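Local coordinates for TrwG protein (Bartonella grahamii, PDB 4NHF), which is a VirB8-family component of a type IV secretion system, represented here by its soluble domain, and probably takes part in assembling the secretion machinery, at residues 47-52 with 108-113. Residues are numbered along the deposited sequence; the frame is centred on the assembly and turned at random.
Sequences YWLNQY and RSIQLN
Leu49 and Leu112 make the tightest meeting between helix 42-57 and the edge strand 102-112, CD1 of Leu49 lying 3.6 Å from CD2 of Leu112. The CB of Leu49 points at the strand; that of Leu112 does not point at the helix, and the end of its side chain swings in instead. Ala118 and Tyr146, from the next two strands of the sheet, touch both leucines; Leu49 is buried there, while Leu112 keeps some exposure. Helix 42-57 lies on the curved antiparallel sheet of the NTF2-like VirB8 domain, and the axes of 47-52 and 108-112 approach to 9.8 Å with their N-to-C directions 131° apart. Ile110 meets the helix at longer range. Its CG2 stays 4.3 Å from Leu49 CD1, whereas CG1, anti to the carbonyl carbon (chi1 -65°), carries CD1 to within 3.9 Å of Asn50 CB; the asparagine thus offers its aliphatic root rather than its amide. Leu159 of the second subunit packs on both Asn50 and Ile110, placing this side at the subunit interface. On the strand's other, partly exposed face, turned from the helix, Gln111 NE2 donates a 2.7 Å hydrogen bond to Ser109 OG; Ser109 and Arg108 together face Arg121 in a classic beta bulge.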
loop_
_atom_site.group_PDB
_atom_site.type_symbol
_atom_site.label_atom_id
_atom_site.label_comp_id
_atom_site.label_asym_id
_atom_site.label_seq_id
_atom_site.Cartn_x
_atom_site.Cartn_y
_atom_site.Cartn_z
ATOM N N TYR A 47 10.346 6.335 -0.697
ATOM C CA TYR A 47 8.949 5.958 -0.524
ATOM C C TYR A 47 8.354 5.242 -1.740
ATOM O O TYR A 47 7.847 4.089 -1.650
ATOM C CB TYR A 47 8.061 7.163 -0.126
ATOM C CG TYR A 47 6.629 6.751 -0.006
ATOM C CD1 TYR A 47 6.168 6.050 1.123
ATOM C CD2 TYR A 47 5.738 7.024 -1.012
ATOM C CE1 TYR A 47 4.857 5.632 1.205
ATOM C CE2 TYR A 47 4.422 6.598 -0.934
ATOM C CZ TYR A 47 3.985 5.916 0.183
ATOM O OH TYR A 47 2.695 5.523 0.261
ATOM N N TRP A 48 8.410 5.910 -2.878
ATOM C CA TRP A 48 7.774 5.423 -4.095
ATOM C C TRP A 48 8.491 4.213 -4.695
ATOM O O TRP A 48 7.849 3.267 -5.185
ATOM C CB TRP A 48 7.620 6.574 -5.105
ATOM C CG TRP A 48 6.574 7.503 -4.693
ATOM C CD1 TRP A 48 6.742 8.774 -4.202
ATOM C CD2 TRP A 48 5.183 7.257 -4.687
ATOM N NE1 TRP A 48 5.527 9.316 -3.866
ATOM C CE2 TRP A 48 4.555 8.401 -4.166
ATOM C CE3 TRP A 48 4.400 6.162 -5.027
ATOM C CZ2 TRP A 48 3.176 8.483 -4.004
ATOM C CZ3 TRP A 48 3.028 6.261 -4.906
ATOM C CH2 TRP A 48 2.434 7.412 -4.399
ATOM N N LEU A 49 9.824 4.193 -4.631
ATOM C CA LEU A 49 10.556 3.038 -5.149
ATOM C C LEU A 49 10.249 1.794 -4.324
ATOM O O LEU A 49 10.113 0.708 -4.886
ATOM C CB LEU A 49 12.057 3.276 -5.173
ATOM C CG LEU A 49 12.484 4.289 -6.259
ATOM C CD1 LEU A 49 13.814 4.828 -5.867
ATOM C CD2 LEU A 49 12.519 3.694 -7.662
ATOM N N ASN A 50 10.239 1.948 -2.995
ATOM C CA ASN A 50 9.840 0.889 -2.124
ATOM C C ASN A 50 8.424 0.421 -2.411
ATOM O O ASN A 50 8.197 -0.823 -2.471
ATOM C CB ASN A 50 9.980 1.357 -0.673
ATOM C CG ASN A 50 9.687 0.266 0.341
ATOM O OD1 ASN A 50 10.337 -0.779 0.367
ATOM N ND2 ASN A 50 8.750 0.534 1.220
ATOM N N GLN A 51 7.451 1.344 -2.521
ATOM C CA GLN A 51 6.081 0.883 -2.821
ATOM C C GLN A 51 6.034 0.096 -4.167
ATOM O O GLN A 51 5.325 -0.897 -4.310
ATOM C CB GLN A 51 5.057 2.001 -2.812
ATOM C CG GLN A 51 4.713 2.529 -1.400
ATOM C CD GLN A 51 4.209 1.466 -0.464
ATOM O OE1 GLN A 51 3.293 0.728 -0.805
ATOM N NE2 GLN A 51 4.847 1.312 0.668
ATOM N N TYR A 52 6.816 0.535 -5.138
ATOM C CA TYR A 52 6.771 -0.103 -6.448
ATOM C C TYR A 52 7.276 -1.546 -6.373
ATOM O O TYR A 52 6.675 -2.446 -6.919
ATOM C CB TYR A 52 7.571 0.637 -7.489
ATOM C CG TYR A 52 7.375 0.088 -8.878
ATOM C CD1 TYR A 52 6.235 0.340 -9.599
ATOM C CD2 TYR A 52 8.356 -0.673 -9.464
ATOM C CE1 TYR A 52 6.078 -0.170 -10.893
ATOM C CE2 TYR A 52 8.204 -1.212 -10.733
ATOM C CZ TYR A 52 7.066 -0.963 -11.454
ATOM O OH TYR A 52 6.997 -1.504 -12.732
ATOM N N ARG A 108 15.730 -4.806 1.283
ATOM C CA ARG A 108 16.867 -4.663 2.160
ATOM C C ARG A 108 17.518 -3.293 2.094
ATOM O O ARG A 108 17.875 -2.749 3.137
ATOM C CB ARG A 108 17.875 -5.748 1.879
ATOM C CG ARG A 108 17.307 -7.130 2.202
ATOM C CD ARG A 108 16.935 -7.315 3.687
ATOM N NE ARG A 108 18.166 -7.558 4.458
ATOM C CZ ARG A 108 18.608 -6.826 5.474
ATOM N NH1 ARG A 108 17.927 -5.772 5.937
ATOM N NH2 ARG A 108 19.753 -7.169 6.046
ATOM N N SER A 109 17.655 -2.731 0.901
ATOM C CA SER A 109 18.329 -1.425 0.766
ATOM C C SER A 109 17.987 -0.781 -0.546
ATOM O O SER A 109 17.637 -1.435 -1.489
ATOM C CB SER A 109 19.867 -1.540 0.944
ATOM O OG SER A 109 20.452 -2.131 -0.193
ATOM N N ILE A 110 18.085 0.531 -0.585
ATOM C CA ILE A 110 17.702 1.286 -1.753
ATOM C C ILE A 110 18.805 2.324 -1.969
ATOM O O ILE A 110 19.041 3.154 -1.102
ATOM C CB ILE A 110 16.345 2.015 -1.562
ATOM C CG1 ILE A 110 15.190 1.011 -1.411
ATOM C CG2 ILE A 110 16.112 2.941 -2.726
ATOM C CD1 ILE A 110 13.872 1.668 -0.961
ATOM N N GLN A 111 19.473 2.262 -3.100
ATOM C CA GLN A 111 20.475 3.268 -3.442
ATOM C C GLN A 111 19.964 4.120 -4.574
ATOM O O GLN A 111 19.456 3.600 -5.539
ATOM C CB GLN A 111 21.825 2.655 -3.864
ATOM C CG GLN A 111 22.488 1.790 -2.822
ATOM C CD GLN A 111 21.787 0.440 -2.656
ATOM O OE1 GLN A 111 21.478 -0.266 -3.633
ATOM N NE2 GLN A 111 21.496 0.083 -1.402
ATOM N N LEU A 112 20.200 5.425 -4.482
ATOM C CA LEU A 112 19.893 6.370 -5.543
ATOM C C LEU A 112 21.148 7.006 -6.137
ATOM O O LEU A 112 22.065 7.343 -5.404
ATOM C CB LEU A 112 19.088 7.526 -4.940
ATOM C CG LEU A 112 17.862 7.223 -4.085
ATOM C CD1 LEU A 112 17.236 8.543 -3.728
ATOM C CD2 LEU A 112 16.928 6.354 -4.864
ATOM N N ASN A 113 21.169 7.255 -7.439
ATOM C CA ASN A 113 22.217 8.149 -7.989
ATOM C C ASN A 113 21.799 9.601 -8.235
ATOM O O ASN A 113 22.542 10.359 -8.824
ATOM C CB ASN A 113 22.821 7.604 -9.260
ATOM C CG ASN A 113 21.980 7.887 -10.478
ATOM O OD1 ASN A 113 20.818 8.370 -10.395
ATOM N ND2 ASN A 113 22.554 7.572 -11.651
#